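Local structure of CaaX farnesyltransferase beta subunit Ram1 (Aspergillus fumigatus, 4L9P) at residues 328-342 with 375-387. The protein is the zinc-containing beta subunit of a heterodimeric enzyme that probably transfers a farnesyl group from farnesyl diphosphate to a cysteine near the C-terminus of target proteins. Sequence-based numbering, arbitrary orientation. Where two conformers were deposited one is given.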
ATOM      1  N   PRO B 328     -17.288  -3.257  -9.077  1.00  7.18           N
ATOM      2  CA  PRO B 328     -15.922  -3.132  -9.618  1.00  8.14           C
ATOM      3  C   PRO B 328     -15.865  -2.835 -11.115  1.00  8.04           C
ATOM      4  O   PRO B 328     -15.101  -1.987 -11.582  1.00  7.77           O
ATOM      5  CB  PRO B 328     -15.311  -4.487  -9.311  1.00  8.53           C
ATOM      6  CG  PRO B 328     -16.023  -4.936  -8.057  1.00  8.47           C
ATOM      7  CD  PRO B 328     -17.475  -4.466  -8.267  1.00  8.00           C
ATOM      8  N   GLU B 329     -16.754  -3.467 -11.900  1.00  8.69           N
ATOM      9  CA  GLU B 329     -16.702  -3.279 -13.352  1.00  8.63           C
ATOM     10  C   GLU B 329     -17.267  -1.913 -13.787  1.00  9.78           C
ATOM     11  O   GLU B 329     -17.147  -1.535 -14.956  1.00 11.19           O
ATOM     12  CB  GLU B 329     -17.503  -4.428 -14.047  1.00 10.40           C
ATOM     13  CG  GLU B 329     -19.022  -4.383 -13.753  1.00 12.51           C
ATOM     14  CD  GLU B 329     -19.502  -5.123 -12.494  1.00 14.18           C
ATOM     15  OE1 GLU B 329     -18.717  -5.313 -11.521  1.00 14.23           O
ATOM     16  OE2 GLU B 329     -20.728  -5.503 -12.449  1.00 17.16           O
ATOM     17  N   VAL B 330     -17.873  -1.190 -12.843  1.00 10.64           N
ATOM     18  CA  VAL B 330     -18.290   0.189 -13.125  1.00 11.43           C
ATOM     19  C   VAL B 330     -17.225   1.140 -12.642  1.00 10.76           C
ATOM     20  O   VAL B 330     -16.714   1.969 -13.409  1.00 12.86           O
ATOM     21  CB  VAL B 330     -19.652   0.519 -12.449  1.00 13.12           C
ATOM     22  CG1 VAL B 330     -20.022   2.010 -12.607  1.00 16.11           C
ATOM     23  CG2 VAL B 330     -20.749  -0.405 -13.062  1.00 14.21           C
ATOM     24  N   VAL B 331     -16.832   1.005 -11.381  0.60  9.86           N
ATOM     25  CA  VAL B 331     -16.041   2.058 -10.786  0.60  9.66           C
ATOM     26  C   VAL B 331     -14.577   1.959 -11.229  0.60  9.10           C
ATOM     27  O   VAL B 331     -13.993   2.968 -11.584  0.60  9.62           O
ATOM     28  CB  VAL B 331     -16.168   2.019  -9.225  0.60  9.96           C
ATOM     29  CG1 VAL B 331     -15.444   3.178  -8.624  0.60  9.26           C
ATOM     30  CG2 VAL B 331     -17.645   2.015  -8.801  0.60 10.98           C
ATOM     31  N   VAL B 332     -13.990   0.770 -11.286  1.00  8.43           N
ATOM     32  CA  VAL B 332     -12.545   0.687 -11.526  1.00  8.40           C
ATOM     33  C   VAL B 332     -12.191   1.170 -12.952  1.00  8.60           C
ATOM     34  O   VAL B 332     -11.310   1.988 -13.103  1.00  9.67           O
ATOM     35  CB  VAL B 332     -12.002  -0.711 -11.232  1.00  9.06           C
ATOM     36  CG1 VAL B 332     -10.495  -0.791 -11.598  1.00  9.84           C
ATOM     37  CG2 VAL B 332     -12.196  -1.015  -9.751  1.00 10.50           C
ATOM     38  N   PRO B 333     -12.945   0.773 -14.020  1.00  9.63           N
ATOM     39  CA  PRO B 333     -12.565   1.269 -15.363  1.00 10.59           C
ATOM     40  C   PRO B 333     -12.910   2.736 -15.554  1.00 10.08           C
ATOM     41  O   PRO B 333     -12.290   3.390 -16.396  1.00 11.64           O
ATOM     42  CB  PRO B 333     -13.374   0.406 -16.315  1.00 12.90           C
ATOM     43  CG  PRO B 333     -13.821  -0.811 -15.520  1.00 12.65           C
ATOM     44  CD  PRO B 333     -13.954  -0.304 -14.095  1.00 10.37           C
ATOM     45  N   ARG B 334     -13.861   3.259 -14.779  1.00  9.70           N
ATOM     46  CA  ARG B 334     -14.201   4.653 -14.946  1.00 10.29           C
ATOM     47  C   ARG B 334     -13.075   5.515 -14.396  1.00  9.74           C
ATOM     48  O   ARG B 334     -12.733   6.552 -15.016  1.00 11.41           O
ATOM     49  CB  ARG B 334     -15.469   4.960 -14.201  1.00 10.32           C
ATOM     50  CG  ARG B 334     -15.794   6.476 -14.254  1.00 14.28           C
ATOM     51  CD  ARG B 334     -17.209   6.818 -13.822  1.00 18.00           C
ATOM     52  NE  ARG B 334     -17.377   8.283 -13.861  1.00 22.59           N
ATOM     53  CZ  ARG B 334     -18.456   8.923 -13.424  1.00 26.07           C
ATOM     54  NH1 ARG B 334     -19.457   8.219 -12.914  1.00 27.26           N
ATOM     55  NH2 ARG B 334     -18.528  10.266 -13.473  1.00 27.53           N
ATOM     56  N   TYR B 335     -12.488   5.138 -13.243  1.00  7.64           N
ATOM     57  CA  TYR B 335     -11.552   6.042 -12.554  1.00  6.68           C
ATOM     58  C   TYR B 335     -10.081   5.648 -12.744  1.00  8.03           C
ATOM     59  O   TYR B 335      -9.201   6.454 -12.435  1.00 10.30           O
ATOM     60  CB  TYR B 335     -11.922   6.149 -11.049  1.00  6.95           C
ATOM     61  CG  TYR B 335     -13.251   6.856 -10.885  1.00  7.59           C
ATOM     62  CD1 TYR B 335     -13.365   8.243 -11.047  1.00  8.36           C
ATOM     63  CD2 TYR B 335     -14.417   6.119 -10.635  1.00  8.55           C
ATOM     64  CE1 TYR B 335     -14.613   8.865 -10.964  1.00  9.33           C
ATOM     65  CE2 TYR B 335     -15.675   6.726 -10.518  1.00 10.49           C
ATOM     66  CZ  TYR B 335     -15.742   8.097 -10.689  1.00 10.53           C
ATOM     67  OH  TYR B 335     -16.964   8.725 -10.587  1.00 13.70           O
ATOM     68  N   MET B 336      -9.807   4.433 -13.207  1.00  6.62           N
ATOM     69  CA  MET B 336      -8.445   4.026 -13.483  1.00  5.85           C
ATOM     70  C   MET B 336      -8.319   3.605 -14.924  1.00  5.99           C
ATOM     71  O   MET B 336      -9.257   3.037 -15.509  1.00  7.96           O
ATOM     72  CB  MET B 336      -8.070   2.797 -12.606  1.00  5.95           C
ATOM     73  CG  MET B 336      -8.127   3.138 -11.112  1.00  7.85           C
ATOM     74  SD  MET B 336      -6.721   4.290 -10.715  1.00  8.75           S
ATOM     75  CE  MET B 336      -7.241   4.802  -9.081  1.00  8.40           C
ATOM     76  N   ASN B 337      -7.142   3.864 -15.492  1.00  7.04           N
ATOM     77  CA  ASN B 337      -6.795   3.334 -16.806  1.00  8.14           C
ATOM     78  C   ASN B 337      -6.380   1.863 -16.586  1.00  7.95           C
ATOM     79  O   ASN B 337      -5.271   1.597 -16.121  1.00  7.60           O
ATOM     80  CB  ASN B 337      -5.644   4.142 -17.426  1.00 10.10           C
ATOM     81  CG  ASN B 337      -5.344   3.676 -18.835  1.00 12.66           C
ATOM     82  OD1 ASN B 337      -5.904   2.702 -19.270  1.00 14.61           O
ATOM     83  ND2 ASN B 337      -4.471   4.377 -19.550  1.00 14.77           N
ATOM     84  N   ILE B 338      -7.258   0.907 -16.891  1.00  8.61           N
ATOM     85  CA  ILE B 338      -6.940  -0.491 -16.667  1.00 11.08           C
ATOM     86  C   ILE B 338      -5.832  -0.966 -17.618  1.00 12.79           C
ATOM     87  O   ILE B 338      -5.053  -1.856 -17.260  1.00 12.40           O
ATOM     88  CB  ILE B 338      -8.235  -1.382 -16.676  1.00 14.48           C
ATOM     89  CG1 ILE B 338      -9.076  -1.012 -15.446  1.00 16.48           C
ATOM     90  CG2 ILE B 338      -7.872  -2.852 -16.595  1.00 17.09           C
ATOM     91  CD1 ILE B 338     -10.445  -1.645 -15.366  1.00 19.03           C
ATOM     92  N   ALA B 339      -5.710  -0.343 -18.795  1.00 13.16           N
ATOM     93  CA  ALA B 339      -4.655  -0.732 -19.743  1.00 14.56           C
ATOM     94  C   ALA B 339      -3.242  -0.571 -19.261  1.00 13.34           C
ATOM     95  O   ALA B 339      -2.338  -1.270 -19.736  1.00 15.53           O
ATOM     96  CB  ALA B 339      -4.805   0.110 -21.053  1.00 16.28           C
ATOM     97  N   THR B 340      -3.036   0.395 -18.352  1.00 11.02           N
ATOM     98  CA  THR B 340      -1.736   0.539 -17.758  1.00  9.57           C
ATOM     99  C   THR B 340      -1.665  -0.120 -16.357  1.00  7.28           C
ATOM    100  O   THR B 340      -0.599  -0.623 -15.982  1.00  7.03           O
ATOM    101  CB  THR B 340      -1.330   2.012 -17.602  1.00  9.74           C
ATOM    102  OG1 THR B 340      -2.359   2.694 -16.858  1.00  8.70           O
ATOM    103  CG2 THR B 340      -1.073   2.705 -18.971  1.00 12.59           C
ATOM    104  N   LEU B 341      -2.788  -0.134 -15.609  1.00  5.37           N
ATOM    105  CA  LEU B 341      -2.804  -0.769 -14.301  1.00  4.77           C
ATOM    106  C   LEU B 341      -2.476  -2.249 -14.405  1.00  5.83           C
ATOM    107  O   LEU B 341      -1.701  -2.775 -13.619  1.00  5.37           O
ATOM    108  CB  LEU B 341      -4.158  -0.560 -13.646  1.00  5.21           C
ATOM    109  CG  LEU B 341      -4.342  -1.267 -12.318  1.00  5.05           C
ATOM    110  CD1 LEU B 341      -3.345  -0.823 -11.249  1.00  5.95           C
ATOM    111  CD2 LEU B 341      -5.770  -1.052 -11.826  1.00  7.70           C
ATOM    112  N   LEU B 342      -3.109  -2.930 -15.365  1.00  6.08           N
ATOM    113  CA  LEU B 342      -2.933  -4.401 -15.419  1.00  7.28           C
ATOM    114  C   LEU B 342      -1.467  -4.860 -15.627  1.00  6.50           C
ATOM    115  O   LEU B 342      -0.979  -5.680 -14.871  1.00  7.16           O
ATOM    116  CB  LEU B 342      -3.841  -4.998 -16.508  1.00 12.55           C
ATOM    117  CG  LEU B 342      -4.974  -5.833 -16.192  1.00 18.92           C
ATOM    118  CD1 LEU B 342      -5.381  -6.428 -17.599  1.00 19.47           C
ATOM    119  CD2 LEU B 342      -4.673  -6.951 -15.260  1.00 18.00           C
ATOM    120  N   CYS B 375      -5.119  -7.200  -4.751  1.00  3.71           N
ATOM    121  CA  CYS B 375      -5.582  -6.383  -5.882  1.00  4.13           C
ATOM    122  C   CYS B 375      -6.176  -7.271  -6.972  1.00  4.64           C
ATOM    123  O   CYS B 375      -7.057  -6.822  -7.743  1.00  6.03           O
ATOM    124  CB  CYS B 375      -4.465  -5.587  -6.549  1.00  5.05           C
ATOM    125  SG  CYS B 375      -3.897  -4.189  -5.513  1.00  5.90           S
ATOM    126  N   TRP B 376      -5.710  -8.522  -7.076  1.00  4.87           N
ATOM    127  CA  TRP B 376      -6.132  -9.349  -8.213  1.00  4.68           C
ATOM    128  C   TRP B 376      -7.636  -9.686  -8.260  1.00  4.80           C
ATOM    129  O   TRP B 376      -8.252  -9.548  -9.326  1.00  5.71           O
ATOM    130  CB  TRP B 376      -5.265 -10.622  -8.341  1.00  5.02           C
ATOM    131  CG  TRP B 376      -3.916 -10.243  -8.932  1.00  5.82           C
ATOM    132  CD1 TRP B 376      -2.652 -10.267  -8.301  1.00  6.70           C
ATOM    133  CD2 TRP B 376      -3.677  -9.743 -10.271  1.00  6.37           C
ATOM    134  NE1 TRP B 376      -1.673  -9.837  -9.197  1.00  6.92           N
ATOM    135  CE2 TRP B 376      -2.261  -9.507 -10.393  1.00  6.72           C
ATOM    136  CE3 TRP B 376      -4.512  -9.465 -11.366  1.00  7.74           C
ATOM    137  CZ2 TRP B 376      -1.678  -9.031 -11.565  1.00  8.05           C
ATOM    138  CZ3 TRP B 376      -3.924  -8.932 -12.547  1.00  9.13           C
ATOM    139  CH2 TRP B 376      -2.521  -8.745 -12.625  1.00  9.72           C
ATOM    140  N   PRO B 377      -8.244 -10.108  -7.131  1.00  5.23           N
ATOM    141  CA  PRO B 377      -9.702 -10.348  -7.219  1.00  5.77           C
ATOM    142  C   PRO B 377     -10.452  -9.066  -7.554  1.00  5.81           C
ATOM    143  O   PRO B 377     -11.519  -9.163  -8.206  1.00  6.78           O
ATOM    144  CB  PRO B 377     -10.087 -10.826  -5.801  1.00  7.31           C
ATOM    145  CG  PRO B 377      -8.806 -11.197  -5.106  1.00  9.25           C
ATOM    146  CD  PRO B 377      -7.644 -10.548  -5.855  1.00  7.22           C
ATOM    147  N   LEU B 378      -9.938  -7.918  -7.117  1.00  5.47           N
ATOM    148  CA  LEU B 378     -10.641  -6.649  -7.401  1.00  5.42           C
ATOM    149  C   LEU B 378     -10.538  -6.343  -8.891  1.00  5.82           C
ATOM    150  O   LEU B 378     -11.557  -6.023  -9.549  1.00  6.90           O
ATOM    151  CB  LEU B 378     -10.018  -5.478  -6.597  1.00  6.34           C
ATOM    152  CG  LEU B 378     -10.063  -5.756  -5.092  1.00  5.98           C
ATOM    153  CD1 LEU B 378      -9.376  -4.551  -4.341  1.00  8.16           C
ATOM    154  CD2 LEU B 378     -11.451  -6.019  -4.514  1.00  6.71           C
ATOM    155  N   VAL B 379      -9.324  -6.444  -9.477  0.76  5.80           N
ATOM    156  CA  VAL B 379      -9.167  -6.124 -10.901  0.76  6.86           C
ATOM    157  C   VAL B 379      -9.913  -7.193 -11.731  0.76  6.56           C
ATOM    158  O   VAL B 379     -10.581  -6.899 -12.742  0.76  6.47           O
ATOM    159  CB  VAL B 379      -7.664  -6.065 -11.279  0.76  7.93           C
ATOM    160  CG1 VAL B 379      -7.447  -6.032 -12.859  0.76  9.71           C
ATOM    161  CG2 VAL B 379      -7.056  -4.805 -10.592  0.76  7.59           C
ATOM    162  N   GLN B 380      -9.776  -8.457 -11.324  1.00  6.38           N
ATOM    163  CA  GLN B 380     -10.455  -9.548 -12.063  1.00  8.07           C
ATOM    164  C   GLN B 380     -11.977  -9.349 -12.048  1.00  7.09           C
ATOM    165  O   GLN B 380     -12.657  -9.532 -13.080  1.00  7.61           O
ATOM    166  CB  GLN B 380     -10.004 -10.866 -11.491  1.00  8.60           C
ATOM    167  CG  GLN B 380      -8.470 -11.077 -11.993  1.00 10.80           C
ATOM    168  CD  GLN B 380      -7.610 -12.145 -11.324  1.00 12.54           C
ATOM    169  OE1 GLN B 380      -6.428 -12.252 -11.657  1.00 10.22           O
ATOM    170  NE2 GLN B 380      -8.185 -12.959 -10.450  1.00 14.11           N
ATOM    171  N   ALA B 381     -12.525  -8.878 -10.929  1.00  7.02           N
ATOM    172  CA  ALA B 381     -13.975  -8.569 -10.893  1.00  7.40           C
ATOM    173  C   ALA B 381     -14.298  -7.393 -11.810  1.00  6.90           C
ATOM    174  O   ALA B 381     -15.388  -7.323 -12.395  1.00  9.78           O
ATOM    175  CB  ALA B 381     -14.420  -8.234  -9.470  1.00  8.13           C
ATOM    176  N   ALA B 382     -13.387  -6.414 -11.901  1.00  6.75           N
ATOM    177  CA  ALA B 382     -13.638  -5.275 -12.788  1.00  7.45           C
ATOM    178  C   ALA B 382     -13.708  -5.719 -14.250  1.00  9.01           C
ATOM    179  O   ALA B 382     -14.466  -5.145 -15.023  1.00 11.79           O
ATOM    180  CB  ALA B 382     -12.573  -4.175 -12.594  1.00  8.22           C
ATOM    181  N   LEU B 383     -12.953  -6.771 -14.601  1.00  8.54           N
ATOM    182  CA  LEU B 383     -12.938  -7.307 -15.951  1.00  9.65           C
ATOM    183  C   LEU B 383     -14.085  -8.307 -16.173  1.00 10.02           C
ATOM    184  O   LEU B 383     -14.681  -8.341 -17.289  1.00 13.30           O
ATOM    185  CB  LEU B 383     -11.627  -8.056 -16.186  1.00 10.19           C
ATOM    186  CG  LEU B 383     -10.370  -7.142 -16.165  1.00 10.57           C
ATOM    187  CD1 LEU B 383      -9.092  -7.941 -16.337  1.00 10.85           C
ATOM    188  CD2 LEU B 383     -10.493  -6.004 -17.188  1.00 12.94           C
ATOM    189  N   ASP B 384     -14.431  -9.102 -15.159  1.00  9.42           N
ATOM    190  CA  ASP B 384     -15.478 -10.137 -15.321  1.00 11.30           C
ATOM    191  C   ASP B 384     -16.887  -9.617 -15.136  1.00 13.02           C
ATOM    192  O   ASP B 384     -17.849 -10.132 -15.746  1.00 15.20           O
ATOM    193  CB  ASP B 384     -15.304 -11.210 -14.246  1.00 11.12           C
ATOM    194  CG  ASP B 384     -14.118 -12.094 -14.488  1.00 12.68           C
ATOM    195  OD1 ASP B 384     -13.591 -12.128 -15.637  1.00 14.68           O
ATOM    196  OD2 ASP B 384     -13.697 -12.741 -13.501  1.00 13.14           O
ATOM    197  N   GLY B 385     -17.046  -8.606 -14.304  1.00 12.88           N
ATOM    198  CA  GLY B 385     -18.358  -8.149 -13.896  1.00 14.61           C
ATOM    199  C   GLY B 385     -18.986  -9.007 -12.817  1.00 15.37           C
ATOM    200  O   GLY B 385     -18.462 -10.080 -12.430  1.00 16.09           O
ATOM    201  N   THR B 386     -20.136  -8.541 -12.359  1.00 16.27           N
ATOM    202  CA  THR B 386     -20.836  -9.136 -11.259  1.00 17.90           C
ATOM    203  C   THR B 386     -21.428 -10.479 -11.697  1.00 20.01           C
ATOM    204  O   THR B 386     -21.981 -10.599 -12.798  1.00 21.55           O
ATOM    205  CB  THR B 386     -21.911  -8.117 -10.779  1.00 18.30           C
ATOM    206  OG1 THR B 386     -21.229  -7.037 -10.108  1.00 20.33           O
ATOM    207  CG2 THR B 386     -22.837  -8.736  -9.806  1.00 18.79           C
ATOM    208  N   GLN B 387     -21.261 -11.500 -10.856  1.00 20.06           N
ATOM    209  CA  GLN B 387     -21.787 -12.841 -11.158  1.00 23.64           C
ATOM    210  C   GLN B 387     -23.202 -12.972 -10.663  1.00 26.82           C
ATOM    211  O   GLN B 387     -23.487 -12.760  -9.508  1.00 25.49           O
ATOM    212  CB  GLN B 387     -20.874 -13.924 -10.568  1.00 25.01           C
ATOM    213  CG  GLN B 387     -19.380 -13.672 -10.897  1.00 27.62           C
ATOM    214  CD  GLN B 387     -19.038 -13.943 -12.348  1.00 29.28           C
ATOM    215  OE1 GLN B 387     -19.175 -15.083 -12.797  1.00 30.78           O
ATOM    216  NE2 GLN B 387     -18.584 -12.888 -13.103  1.00 28.36           N
TER
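P328 lays the CB and CG of its ring against the A381 methyl, with CB 3.9 Å from A381 CB; a compact ring suits this first turn, where the two backbones run close. At E329 they are closest, its CA only 3.7 Å from that of A382, a spacing that the small A382 side chain helps to allow. E329 itself bends around the end of helix 375-384: chi1 of 66° places CG between its own N and carbonyl carbon, and a bend at chi2 (-88°) carries the chain past G385 CA to T386. There OE2 accepts from T386 OG1 at 2.8 Å through its syn lone pair and, weakly, from T386 N. G385 turns the chain with positive phi, where a CB would jam against the preceding carbonyl O. V332 and P333 complete, with P328 and I338, the hole that receives the A382 methyl as a knob, V332 CB standing 3.8 Å from A382 CB. Helices 328-335 and 375-384 cross at -101°, nearly perpendicular, within the alpha-alpha toroid of the prenyltransferase beta subunit; P333 O is hydrogen-bonded to S227 OG of the alpha subunit. After the N-cap N337 comes a second helix, whose branched aliphatic side chains suit its apolar seam with helix 375-384: I338 slides CG2 past L383 CD2, L341 reaches V379 CG2 with CD2, and L342 sends CD2 to the W376 ring edge, 3.4 Å from CZ3, and to V379 CG1.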